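Local coordinates for extracellular solute-binding protein, family 1 (Bifidobacterium longum subsp. infantis ATCC 15697, PDB 3QUF) that probably captures a solute outside the cell, likely a sugar or oligosaccharide, and delivers it to an ABC-type importer, at residues W294-P299 with F367-W372; A136-F141 with G338-S343; F142-I147 with S275-G280; D154-T159 with P283-S288. All coordinates share one frame; numbering follows the deposited sequence.

Contact 1 of 4, residues W294-P299 with F367-W372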
loop_
_atom_site.group_PDB
_atom_site.type_symbol
_atom_site.label_atom_id
_atom_site.label_comp_id
_atom_site.label_asym_id
_atom_site.label_seq_id
_atom_site.Cartn_x
_atom_site.Cartn_y
_atom_site.Cartn_z
ATOM N N TRP A 294 9.866 4.718 8.138
ATOM C CA TRP A 294 8.980 4.588 6.978
ATOM C C TRP A 294 7.532 4.409 7.451
ATOM O O TRP A 294 7.271 4.073 8.597
ATOM C CB TRP A 294 9.404 3.395 6.102
ATOM C CG TRP A 294 10.602 3.710 5.257
ATOM C CD1 TRP A 294 11.830 4.050 5.715
ATOM C CD2 TRP A 294 10.658 3.815 3.847
ATOM N NE1 TRP A 294 12.655 4.384 4.684
ATOM C CE2 TRP A 294 11.974 4.225 3.512
ATOM C CE3 TRP A 294 9.732 3.632 2.819
ATOM C CZ2 TRP A 294 12.382 4.414 2.195
ATOM C CZ3 TRP A 294 10.147 3.793 1.526
ATOM C CH2 TRP A 294 11.473 4.227 1.226
ATOM N N ILE A 295 6.595 4.617 6.528
ATOM C CA ILE A 295 5.197 4.276 6.749
ATOM C C ILE A 295 4.803 3.176 5.771
ATOM O O ILE A 295 5.525 2.844 4.828
ATOM C CB ILE A 295 4.259 5.503 6.667
ATOM C CG1 ILE A 295 4.219 6.075 5.251
ATOM C CG2 ILE A 295 4.676 6.547 7.699
ATOM C CD1 ILE A 295 3.298 7.247 5.063
ATOM N N ASN A 296 3.667 2.564 6.034
ATOM C CA ASN A 296 3.086 1.670 5.071
ATOM C C ASN A 296 2.371 2.504 3.993
ATOM O O ASN A 296 1.770 3.551 4.254
ATOM C CB ASN A 296 1.978 0.782 5.682
ATOM C CG ASN A 296 2.448 -0.264 6.723
ATOM O OD1 ASN A 296 1.603 -0.754 7.499
ATOM N ND2 ASN A 296 3.732 -0.619 6.763
ATOM N N GLY A 297 2.316 1.969 2.788
ATOM C CA GLY A 297 1.456 2.550 1.780
ATOM C C GLY A 297 1.754 2.000 0.409
ATOM O O GLY A 297 2.723 1.262 0.187
ATOM N N GLY A 298 0.898 2.363 -0.525
ATOM C CA GLY A 298 1.067 1.909 -1.897
ATOM C C GLY A 298 0.052 2.578 -2.791
ATOM O O GLY A 298 -0.855 3.270 -2.302
ATOM N N PRO A 299 0.205 2.405 -4.119
ATOM C CA PRO A 299 -0.708 2.985 -5.057
ATOM C C PRO A 299 -2.089 2.306 -4.980
ATOM O O PRO A 299 -2.175 1.088 -4.849
ATOM C CB PRO A 299 -0.013 2.713 -6.411
ATOM C CG PRO A 299 0.617 1.367 -6.203
ATOM C CD PRO A 299 1.189 1.528 -4.793
ATOM N N PHE A 367 7.053 5.527 1.876
ATOM C CA PHE A 367 5.984 4.579 2.099
ATOM C C PHE A 367 6.237 3.339 1.246
ATOM O O PHE A 367 6.777 3.428 0.126
ATOM C CB PHE A 367 4.608 5.185 1.794
ATOM C CG PHE A 367 4.421 5.638 0.348
ATOM C CD1 PHE A 367 4.768 6.921 -0.036
ATOM C CD2 PHE A 367 3.813 4.801 -0.575
ATOM C CE1 PHE A 367 4.587 7.339 -1.335
ATOM C CE2 PHE A 367 3.622 5.210 -1.890
ATOM C CZ PHE A 367 3.996 6.492 -2.255
ATOM N N TYR A 368 5.822 2.185 1.749
ATOM C CA TYR A 368 6.071 0.936 1.061
ATOM C C TYR A 368 5.074 -0.125 1.510
ATOM O O TYR A 368 4.578 -0.069 2.618
ATOM C CB TYR A 368 7.511 0.446 1.320
ATOM C CG TYR A 368 7.872 -0.805 0.572
ATOM C CD1 TYR A 368 7.889 -0.811 -0.812
ATOM C CD2 TYR A 368 8.127 -2.023 1.242
ATOM C CE1 TYR A 368 8.205 -1.940 -1.539
ATOM C CE2 TYR A 368 8.501 -3.124 0.552
ATOM C CZ TYR A 368 8.505 -3.097 -0.866
ATOM O OH TYR A 368 8.815 -4.197 -1.607
ATOM N N TRP A 369 4.831 -1.077 0.625
ATOM C CA TRP A 369 4.109 -2.297 0.912
ATOM C C TRP A 369 4.711 -3.390 0.019
ATOM O O TRP A 369 5.177 -3.098 -1.080
ATOM C CB TRP A 369 2.603 -2.109 0.627
ATOM C CG TRP A 369 1.779 -3.214 1.228
ATOM C CD1 TRP A 369 1.094 -4.198 0.560
ATOM C CD2 TRP A 369 1.548 -3.439 2.623
ATOM N NE1 TRP A 369 0.462 -5.030 1.460
ATOM C CE2 TRP A 369 0.742 -4.589 2.733
ATOM C CE3 TRP A 369 1.981 -2.800 3.795
ATOM C CZ2 TRP A 369 0.339 -5.092 3.962
ATOM C CZ3 TRP A 369 1.583 -3.298 4.994
ATOM C CH2 TRP A 369 0.769 -4.445 5.074
ATOM N N VAL A 370 4.735 -4.632 0.494
ATOM C CA VAL A 370 5.252 -5.737 -0.327
ATOM C C VAL A 370 4.182 -6.142 -1.360
ATOM O O VAL A 370 3.194 -6.816 -1.019
ATOM C CB VAL A 370 5.685 -6.940 0.493
ATOM C CG1 VAL A 370 6.260 -8.039 -0.433
ATOM C CG2 VAL A 370 6.836 -6.550 1.518
ATOM N N ASN A 371 4.386 -5.733 -2.597
ATOM C CA ASN A 371 3.434 -5.980 -3.693
ATOM C C ASN A 371 4.065 -7.027 -4.608
ATOM O O ASN A 371 4.760 -6.718 -5.597
ATOM C CB ASN A 371 3.080 -4.663 -4.417
ATOM C CG ASN A 371 2.183 -3.764 -3.598
ATOM O OD1 ASN A 371 2.493 -2.576 -3.343
ATOM N ND2 ASN A 371 1.090 -4.304 -3.184
ATOM N N TRP A 372 3.883 -8.297 -4.268
ATOM C CA TRP A 372 4.590 -9.375 -4.931
ATOM C C TRP A 372 4.293 -9.366 -6.443
ATOM O O TRP A 372 3.135 -9.252 -6.821
ATOM C CB TRP A 372 4.135 -10.726 -4.435
ATOM C CG TRP A 372 3.866 -10.812 -2.949
ATOM C CD1 TRP A 372 2.693 -10.565 -2.329
ATOM C CD2 TRP A 372 4.787 -11.198 -1.925
ATOM N NE1 TRP A 372 2.814 -10.764 -0.979
ATOM C CE2 TRP A 372 4.091 -11.165 -0.707
ATOM C CE3 TRP A 372 6.114 -11.619 -1.923
ATOM C CZ2 TRP A 372 4.679 -11.530 0.497
ATOM C CZ3 TRP A 372 6.694 -11.961 -0.716
ATOM C CH2 TRP A 372 5.991 -11.893 0.458
HETATM O O HOH W 1 6.081 0.047 5.093
HETATM O O HOH W 2 4.277 0.414 -1.977
#
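F367 sets its CG between its backbone N and carbonyl carbon (chi1 61°), and I295 does the same with CG1 (chi1 66°). Both side chains stand on the same face of a short parallel beta pairing; with these torsions CG1 of I295 meets CB of F367 at 3.6 Å. This pairing joins strand 295-305 to the two-residue strand 367-368 in the mixed sheet of a solute-binding protein. Two backbone bonds hold it. Y368 N donates to I295 O at 3.2 Å, and G297 N donates to Y368 O at 3.0 Å. A water completes the join: it donates to I295 O and Y368 O and accepts from N296 ND2.

G297 has no side chain; at its backbone angles a CB would be jammed against the preceding carbonyl O and tight against CB of F367. The F367 ring edge meets its carbonyl group. The W294 indole brings CE3 to within 3.4 Å of F367 N. The amide of N296 lies at the edge of the W369 indole, the two planes 75° apart. The polar ends of N296 are engaged further out, OD1 by R263 and ND2 by the carbonyl of G188. Helix 355-362 covers I295, while helix 188-199 covers W294, Y368 and W369. A second water donates to G297 O at 2.8 Å and accepts weakly from W369 N.

Contact 2 of 4, residues A136-F141 with G338-S343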
loop_
_atom_site.group_PDB
_atom_site.type_symbol
_atom_site.label_atom_id
_atom_site.label_comp_id
_atom_site.label_asym_id
_atom_site.label_seq_id
_atom_site.Cartn_x
_atom_site.Cartn_y
_atom_site.Cartn_z
ATOM N N ALA A 136 -3.074 6.939 -3.490
ATOM C CA ALA A 136 -2.384 6.002 -2.619
ATOM C C ALA A 136 -3.100 5.934 -1.292
ATOM O O ALA A 136 -3.824 6.839 -0.888
ATOM C CB ALA A 136 -0.932 6.436 -2.393
ATOM N N TRP A 137 -2.863 4.839 -0.610
ATOM C CA TRP A 137 -3.238 4.683 0.775
ATOM C C TRP A 137 -1.984 4.665 1.638
ATOM O O TRP A 137 -0.887 4.370 1.139
ATOM C CB TRP A 137 -3.981 3.362 0.938
ATOM C CG TRP A 137 -3.136 2.143 0.660
ATOM C CD1 TRP A 137 -2.937 1.510 -0.546
ATOM C CD2 TRP A 137 -2.351 1.407 1.612
ATOM N NE1 TRP A 137 -2.055 0.473 -0.414
ATOM C CE2 TRP A 137 -1.710 0.356 0.909
ATOM C CE3 TRP A 137 -2.148 1.521 2.984
ATOM C CZ2 TRP A 137 -0.850 -0.529 1.532
ATOM C CZ3 TRP A 137 -1.287 0.618 3.614
ATOM C CH2 TRP A 137 -0.651 -0.384 2.884
ATOM N N VAL A 138 -2.176 4.918 2.929
ATOM C CA VAL A 138 -1.094 4.854 3.899
ATOM C C VAL A 138 -1.529 4.199 5.194
ATOM O O VAL A 138 -2.726 4.113 5.517
ATOM C CB VAL A 138 -0.525 6.233 4.190
ATOM C CG1 VAL A 138 0.099 6.837 2.931
ATOM C CG2 VAL A 138 -1.584 7.133 4.821
ATOM N N GLY A 139 -0.552 3.691 5.928
ATOM C CA GLY A 139 -0.774 3.134 7.248
ATOM C C GLY A 139 0.419 3.465 8.139
ATOM O O GLY A 139 1.548 3.649 7.657
ATOM N N ALA A 140 0.186 3.481 9.445
ATOM C CA ALA A 140 1.228 3.902 10.394
ATOM C C ALA A 140 0.864 3.454 11.805
ATOM O O ALA A 140 -0.105 2.709 11.978
ATOM C CB ALA A 140 1.405 5.449 10.314
ATOM N N PHE A 141 1.655 3.853 12.795
ATOM C CA PHE A 141 1.398 3.492 14.173
ATOM C C PHE A 141 0.540 4.568 14.844
ATOM O O PHE A 141 0.853 5.778 14.796
ATOM C CB PHE A 141 2.694 3.335 14.970
ATOM C CG PHE A 141 3.269 1.920 15.047
ATOM C CD1 PHE A 141 2.539 0.774 14.791
ATOM C CD2 PHE A 141 4.600 1.766 15.469
ATOM C CE1 PHE A 141 3.105 -0.479 14.935
ATOM C CE2 PHE A 141 5.140 0.530 15.663
ATOM C CZ PHE A 141 4.409 -0.599 15.390
ATOM N N GLY A 338 -11.375 8.243 -0.534
ATOM C CA GLY A 338 -10.681 8.366 0.745
ATOM C C GLY A 338 -9.168 8.131 0.704
ATOM O O GLY A 338 -8.564 7.646 1.674
ATOM N N THR A 339 -8.550 8.476 -0.410
ATOM C CA THR A 339 -7.136 8.244 -0.631
ATOM C C THR A 339 -6.370 9.545 -0.740
ATOM O O THR A 339 -6.957 10.644 -0.655
ATOM C CB THR A 339 -6.961 7.406 -1.888
ATOM O OG1 THR A 339 -7.702 8.007 -2.940
ATOM C CG2 THR A 339 -7.439 5.939 -1.641
ATOM N N LEU A 340 -5.054 9.421 -0.878
ATOM C CA LEU A 340 -4.170 10.558 -1.017
ATOM C C LEU A 340 -3.687 10.680 -2.453
ATOM O O LEU A 340 -3.457 9.702 -3.139
ATOM C CB LEU A 340 -2.947 10.408 -0.110
ATOM C CG LEU A 340 -3.239 10.300 1.380
ATOM C CD1 LEU A 340 -1.910 10.097 2.163
ATOM C CD2 LEU A 340 -3.970 11.498 1.923
ATOM N N SER A 341 -3.500 11.913 -2.908
ATOM C CA SER A 341 -3.018 12.135 -4.257
ATOM C C SER A 341 -1.525 11.826 -4.381
ATOM O O SER A 341 -0.721 12.280 -3.534
ATOM C CB SER A 341 -3.257 13.607 -4.640
ATOM O OG SER A 341 -2.562 13.943 -5.819
ATOM N N LEU A 342 -1.137 11.145 -5.465
ATOM C CA LEU A 342 0.269 11.005 -5.830
ATOM C C LEU A 342 0.802 12.084 -6.781
ATOM O O LEU A 342 1.951 12.006 -7.240
ATOM C CB LEU A 342 0.496 9.617 -6.430
ATOM C CG LEU A 342 0.411 8.445 -5.477
ATOM C CD1 LEU A 342 0.498 7.133 -6.307
ATOM C CD2 LEU A 342 1.596 8.466 -4.444
ATOM N N SER A 343 0.002 13.088 -7.094
ATOM C CA SER A 343 0.359 14.112 -8.061
ATOM C C SER A 343 0.447 15.473 -7.406
ATOM O O SER A 343 -0.399 15.857 -6.597
ATOM C CB SER A 343 -0.669 14.168 -9.178
ATOM O OG SER A 343 -0.407 15.261 -10.056
#
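A136 and L340 form one antiparallel hydrogen-bonded pair, and the tight part of the contact is built round it. L340 N donates to A136 O at 2.9 Å in a nearly straight bond, 177° at the hydrogen. The return bond, from A136 N to L340 O at 2.8 Å, is more bent, at 136°. CB of T339 also lies 3.3 Å from A136 O.

The apolar side chains gather on the face that carries A136 and L340. CD1 of L340 comes up against both methyls of V138, and is 3.9 Å from CG1. The two side chains cross at about a right angle. L340 CG is anti to its own carbonyl carbon (chi1 -60°), and CD1 continues the chain to V138. From the other end, CD2 of L342 reaches CB of A136 at 3.8 Å. F362 of helix 355-362 packs on A136, V138, L340 and L342 on this side.

The looser side follows the chain of 338-343 away from the strand. G338 is exposed and has positive phi, just after helix 327-337. T339 and L342, before and after the pair, stay partly exposed. S341 turns its CB away from A136-F141. Its OG accepts from S343 N at 3.0 Å, in an ST turn. The whole is a minimal edge pairing in the mixed sheet of a solute-binding protein: soon after helix 327-337, the two-residue strand 340-341 pairs antiparallel with strand 135-144.

Contact 3 of 4, residues F142-I147 with S275-G280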
loop_
_atom_site.group_PDB
_atom_site.type_symbol
_atom_site.label_atom_id
_atom_site.label_comp_id
_atom_site.label_asym_id
_atom_site.label_seq_id
_atom_site.Cartn_x
_atom_site.Cartn_y
_atom_site.Cartn_z
ATOM N N PHE A 142 -0.540 4.132 15.464
ATOM C CA PHE A 142 -1.397 4.979 16.263
ATOM C C PHE A 142 -1.110 4.602 17.710
ATOM O O PHE A 142 -1.040 3.416 18.023
ATOM C CB PHE A 142 -2.860 4.734 15.884
ATOM C CG PHE A 142 -3.245 5.298 14.539
ATOM C CD1 PHE A 142 -2.650 4.825 13.342
ATOM C CD2 PHE A 142 -4.166 6.331 14.454
ATOM C CE1 PHE A 142 -2.975 5.371 12.111
ATOM C CE2 PHE A 142 -4.520 6.868 13.225
ATOM C CZ PHE A 142 -3.930 6.401 12.045
ATOM N N TYR A 143 -0.880 5.598 18.561
ATOM C CA TYR A 143 -0.506 5.329 19.963
ATOM C C TYR A 143 -1.291 6.128 20.993
ATOM O O TYR A 143 -1.777 7.224 20.716
ATOM C CB TYR A 143 1.017 5.492 20.186
ATOM C CG TYR A 143 1.540 6.898 19.975
ATOM C CD1 TYR A 143 1.863 7.345 18.705
ATOM C CD2 TYR A 143 1.710 7.765 21.052
ATOM C CE1 TYR A 143 2.351 8.630 18.493
ATOM C CE2 TYR A 143 2.181 9.054 20.858
ATOM C CZ TYR A 143 2.505 9.476 19.588
ATOM O OH TYR A 143 2.977 10.745 19.394
ATOM N N ASN A 144 -1.429 5.528 22.168
ATOM C CA ASN A 144 -2.177 6.106 23.285
ATOM C C ASN A 144 -1.167 6.922 24.104
ATOM O O ASN A 144 -0.294 6.366 24.792
ATOM C CB ASN A 144 -2.808 4.976 24.101
ATOM C CG ASN A 144 -3.605 5.489 25.297
ATOM O OD1 ASN A 144 -3.312 6.561 25.821
ATOM N ND2 ASN A 144 -4.591 4.712 25.739
ATOM N N LYS A 145 -1.254 8.242 23.984
ATOM C CA LYS A 145 -0.286 9.128 24.622
ATOM C C LYS A 145 -0.197 8.943 26.145
ATOM O O LYS A 145 0.887 9.086 26.733
ATOM C CB LYS A 145 -0.614 10.583 24.293
ATOM C CG LYS A 145 -0.441 10.937 22.830
ATOM C CD LYS A 145 -0.792 12.383 22.575
ATOM C CE LYS A 145 -0.318 12.826 21.214
ATOM N NZ LYS A 145 -0.471 14.295 20.981
ATOM N N ASP A 146 -1.318 8.597 26.772
ATOM C CA ASP A 146 -1.374 8.415 28.237
ATOM C C ASP A 146 -0.650 7.171 28.678
ATOM O O ASP A 146 0.086 7.212 29.665
ATOM C CB ASP A 146 -2.822 8.375 28.707
ATOM C CG ASP A 146 -3.520 9.709 28.499
ATOM O OD1 ASP A 146 -2.832 10.756 28.621
ATOM O OD2 ASP A 146 -4.739 9.727 28.197
ATOM N N ILE A 147 -0.840 6.072 27.951
ATOM C CA ILE A 147 -0.104 4.849 28.238
ATOM C C ILE A 147 1.399 5.098 28.045
ATOM O O ILE A 147 2.208 4.712 28.899
ATOM C CB ILE A 147 -0.582 3.659 27.399
ATOM C CG1 ILE A 147 -2.027 3.292 27.758
ATOM C CG2 ILE A 147 0.342 2.467 27.588
ATOM C CD1 ILE A 147 -2.611 2.184 26.904
ATOM N N SER A 275 -13.557 8.221 20.243
ATOM C CA SER A 275 -13.163 7.538 21.457
ATOM C C SER A 275 -12.638 8.533 22.478
ATOM O O SER A 275 -12.457 9.708 22.173
ATOM C CB SER A 275 -12.076 6.473 21.150
ATOM O OG SER A 275 -10.810 7.088 21.007
ATOM N N ASP A 276 -12.376 8.029 23.679
ATOM C CA ASP A 276 -11.785 8.792 24.768
ATOM C C ASP A 276 -10.261 8.835 24.711
ATOM O O ASP A 276 -9.633 9.364 25.635
ATOM C CB ASP A 276 -12.137 8.129 26.114
ATOM C CG ASP A 276 -13.586 8.245 26.467
ATOM O OD1 ASP A 276 -14.325 8.951 25.735
ATOM O OD2 ASP A 276 -13.982 7.632 27.503
ATOM N N ILE A 277 -9.659 8.247 23.680
ATOM C CA ILE A 277 -8.208 8.132 23.656
ATOM C C ILE A 277 -7.525 9.398 23.125
ATOM O O ILE A 277 -7.844 9.884 22.045
ATOM C CB ILE A 277 -7.723 6.945 22.785
ATOM C CG1 ILE A 277 -8.464 5.650 23.156
ATOM C CG2 ILE A 277 -6.190 6.791 22.936
ATOM C CD1 ILE A 277 -8.388 5.272 24.631
ATOM N N ASP A 278 -6.572 9.903 23.900
ATOM C CA ASP A 278 -5.660 10.927 23.425
ATOM C C ASP A 278 -4.573 10.195 22.619
ATOM O O ASP A 278 -3.636 9.677 23.193
ATOM C CB ASP A 278 -5.036 11.673 24.604
ATOM C CG ASP A 278 -4.218 12.897 24.173
ATOM O OD1 ASP A 278 -4.275 13.262 22.982
ATOM O OD2 ASP A 278 -3.521 13.484 25.049
ATOM N N PHE A 279 -4.749 10.147 21.320
ATOM C CA PHE A 279 -3.850 9.352 20.442
ATOM C C PHE A 279 -2.941 10.209 19.558
ATOM O O PHE A 279 -3.303 11.301 19.156
ATOM C CB PHE A 279 -4.675 8.388 19.579
ATOM C CG PHE A 279 -5.434 9.054 18.445
ATOM C CD1 PHE A 279 -6.693 9.604 18.660
ATOM C CD2 PHE A 279 -4.890 9.141 17.174
ATOM C CE1 PHE A 279 -7.383 10.223 17.613
ATOM C CE2 PHE A 279 -5.572 9.754 16.123
ATOM C CZ PHE A 279 -6.829 10.295 16.350
ATOM N N GLY A 280 -1.757 9.681 19.239
ATOM C CA GLY A 280 -0.898 10.293 18.242
ATOM C C GLY A 280 -0.633 9.309 17.125
ATOM O O GLY A 280 -1.045 8.156 17.213
HETATM O O HOH W 3 -5.383 8.542 26.193
#
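Y143 lays its ring over the backbone of G280. Its CG sits between the backbone N and the carbonyl carbon (chi1 64°), which swings the ring over the neighbouring strand. CA of G280 stands 3.9 Å from the ring centroid, 22° off the normal, in a CH-pi contact over the face. G280 has no CB, which at this position would run into CZ of Y143. Below it the two residues form an antiparallel hydrogen-bonded pair, with Y143 N giving to G280 O and G280 N to Y143 O.

On the other face, F142 and F279 lie side by side and point the same way, their CD2 atoms 4.0 Å apart. N144 extends its CG anti to the backbone N (chi1 180°). Its amide crosses I277 at about a right angle, with CG 3.7 Å from CG2 of I277. OD1 also caps helix 145-150, accepting from I147 N and, weakly, from D146 N. A water links this oxygen to D278 N.

K145 N donates to D278 O at 2.9 Å. Its extended side chain passes the D278 carboxylate, but NZ stays 4.4 Å from OD1, too far for a salt bridge. The contact thus ties strand 279-282 to the end of strand 135-144 and the start of helix 145-150. F254 of helix 247-255 covers N144, I277 and F279, while L272 of helix 269-274 packs on F142 and F279.

Contact 4 of 4, residues D154-T159 with P283-S288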
loop_
_atom_site.group_PDB
_atom_site.type_symbol
_atom_site.label_atom_id
_atom_site.label_comp_id
_atom_site.label_asym_id
_atom_site.label_seq_id
_atom_site.Cartn_x
_atom_site.Cartn_y
_atom_site.Cartn_z
ATOM N N ASP A 154 7.289 10.807 26.225
ATOM C CA ASP A 154 6.507 11.945 25.746
ATOM C C ASP A 154 6.508 12.003 24.217
ATOM O O ASP A 154 5.755 12.781 23.628
ATOM C CB ASP A 154 7.046 13.268 26.318
ATOM C CG ASP A 154 8.130 13.894 25.447
ATOM O OD1 ASP A 154 9.284 13.405 25.473
ATOM O OD2 ASP A 154 7.817 14.884 24.743
ATOM N N LYS A 155 7.369 11.182 23.588
ATOM C CA LYS A 155 7.514 11.100 22.138
ATOM C C LYS A 155 7.604 9.625 21.736
ATOM O O LYS A 155 8.030 8.769 22.523
ATOM C CB LYS A 155 8.797 11.795 21.690
ATOM C CG LYS A 155 8.740 13.335 21.708
ATOM C CD LYS A 155 10.148 13.955 21.598
ATOM C CE LYS A 155 10.763 13.802 20.187
ATOM N NZ LYS A 155 10.027 14.578 19.136
ATOM N N PHE A 156 7.224 9.331 20.502
ATOM C CA PHE A 156 7.244 7.956 20.050
ATOM C C PHE A 156 8.663 7.527 19.709
ATOM O O PHE A 156 9.392 8.297 19.090
ATOM C CB PHE A 156 6.330 7.759 18.845
ATOM C CG PHE A 156 5.919 6.340 18.671
ATOM C CD1 PHE A 156 4.888 5.816 19.420
ATOM C CD2 PHE A 156 6.617 5.500 17.821
ATOM C CE1 PHE A 156 4.534 4.488 19.308
ATOM C CE2 PHE A 156 6.280 4.175 17.716
ATOM C CZ PHE A 156 5.223 3.660 18.460
ATOM N N PRO A 157 9.035 6.290 20.075
ATOM C CA PRO A 157 10.340 5.747 19.718
ATOM C C PRO A 157 10.712 5.879 18.247
ATOM O O PRO A 157 9.898 5.561 17.359
ATOM C CB PRO A 157 10.216 4.271 20.106
ATOM C CG PRO A 157 9.368 4.273 21.255
ATOM C CD PRO A 157 8.318 5.363 20.966
ATOM N N LYS A 158 11.946 6.305 18.009
ATOM C CA LYS A 158 12.471 6.479 16.680
ATOM C C LYS A 158 13.036 5.194 16.075
ATOM O O LYS A 158 12.987 5.045 14.872
ATOM C CB LYS A 158 13.517 7.586 16.676
ATOM C CG LYS A 158 12.865 8.950 16.815
ATOM C CD LYS A 158 13.910 10.068 16.734
ATOM C CE LYS A 158 13.247 11.450 16.847
ATOM N NZ LYS A 158 11.953 11.510 16.098
ATOM N N THR A 159 13.567 4.282 16.901
ATOM C CA THR A 159 14.154 3.055 16.398
ATOM C C THR A 159 13.467 1.850 16.980
ATOM O O THR A 159 12.868 1.909 18.035
ATOM C CB THR A 159 15.648 2.980 16.744
ATOM O OG1 THR A 159 15.789 2.863 18.169
ATOM C CG2 THR A 159 16.373 4.234 16.237
ATOM N N PRO A 283 5.345 7.339 12.349
ATOM C CA PRO A 283 5.820 6.325 11.432
ATOM C C PRO A 283 6.338 5.105 12.200
ATOM O O PRO A 283 6.498 5.146 13.439
ATOM C CB PRO A 283 6.990 7.033 10.717
ATOM C CG PRO A 283 7.526 7.955 11.750
ATOM C CD PRO A 283 6.324 8.427 12.541
ATOM N N PHE A 284 6.603 4.021 11.490
ATOM C CA PHE A 284 7.167 2.861 12.153
ATOM C C PHE A 284 8.595 3.151 12.599
ATOM O O PHE A 284 9.316 3.908 11.933
ATOM C CB PHE A 284 7.140 1.647 11.251
ATOM C CG PHE A 284 5.757 1.220 10.896
ATOM C CD1 PHE A 284 4.987 0.477 11.771
ATOM C CD2 PHE A 284 5.199 1.626 9.700
ATOM C CE1 PHE A 284 3.674 0.143 11.453
ATOM C CE2 PHE A 284 3.895 1.303 9.380
ATOM C CZ PHE A 284 3.137 0.546 10.254
ATOM N N PRO A 285 9.009 2.573 13.720
ATOM C CA PRO A 285 10.391 2.749 14.143
ATOM C C PRO A 285 11.386 2.267 13.100
ATOM O O PRO A 285 11.127 1.328 12.354
ATOM C CB PRO A 285 10.500 1.885 15.394
ATOM C CG PRO A 285 9.085 1.667 15.851
ATOM C CD PRO A 285 8.299 1.629 14.587
ATOM N N ALA A 286 12.517 2.943 13.040
ATOM C CA ALA A 286 13.546 2.584 12.095
ATOM C C ALA A 286 14.254 1.277 12.459
ATOM O O ALA A 286 14.413 0.922 13.630
ATOM C CB ALA A 286 14.591 3.711 12.000
ATOM N N TYR A 287 14.750 0.613 11.436
ATOM C CA TYR A 287 15.624 -0.546 11.616
ATOM C C TYR A 287 16.889 -0.209 12.403
ATOM O O TYR A 287 17.239 -0.943 13.294
ATOM C CB TYR A 287 15.949 -1.094 10.257
ATOM C CG TYR A 287 16.885 -2.256 10.208
ATOM C CD1 TYR A 287 16.442 -3.539 10.526
ATOM C CD2 TYR A 287 18.185 -2.096 9.761
ATOM C CE1 TYR A 287 17.296 -4.629 10.448
ATOM C CE2 TYR A 287 19.053 -3.200 9.644
ATOM C CZ TYR A 287 18.590 -4.450 10.007
ATOM O OH TYR A 287 19.407 -5.557 9.870
ATOM N N SER A 288 17.537 0.919 12.114
ATOM C CA SER A 288 18.790 1.278 12.801
ATOM C C SER A 288 19.097 2.756 12.974
ATOM O O SER A 288 19.757 3.122 13.971
ATOM C CB SER A 288 19.997 0.604 12.117
ATOM O OG SER A 288 20.339 1.247 10.909
HETATM O O HOH W 4 8.811 6.273 14.888
#
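K158 O and A286 N make the direct hydrogen bond between the two loops, 2.8 Å long and almost straight at 176°. K158 O also accepts from Q293 NE2, so two N-H groups grip it. The chains run roughly alongside here, and CA of T159 and CA of A286 are 4.4 Å apart.

Weaker polar contacts flank this bond. CA of P285 and CA of T159 make long, bent CA-H...O contacts with K158 O and A286 O respectively, each at 3.5 Å. One water spans the gap between the loops, donating to P157 O at 2.8 Å and to P283 O at 3.0 Å.

P285 makes the van der Waals contacts. Its CB rests 3.4 Å from atom C of T159. CG of P285 meets the F156 ring at its edge, 4.2 Å from CE2. F156 can reach it because its CG lies anti to the backbone N (chi1 -158°), with CB directed at 283-288. P157 covers one face of the same ring with CD. Beyond the loops, F156 meets Y143, and W160 and F163 pack on P285.

T159 is the N-cap of helix 160-172, its side chain capping a backbone N further on. The arrangement is a loop-to-loop join with a single backbone bridge, set where an N-capped helix begins beside the chain leaving strand 279-282.

Overall arrangement
Contacts 1, 2 and 3 all belong to the same mixed sheet, and strand 135-144 serves both 2 and 3. Contact 1 is a buried parallel pairing near the centre of the chain. Contact 2 is a partly buried antiparallel one, about 10 Å away between centres. They meet through backbone bonds between strands 295-305 and 135-144. Contact 3 lies far out, about 24 Å from the chain's centre, and mixes aromatic packing with exposed charged residues. Contact 4 has no regular strand. It is buried, and relies on prolines, one direct backbone bond and a water. Its F156 touches both F141 and Y143, and F284 bonds to W294, linking it to the other three.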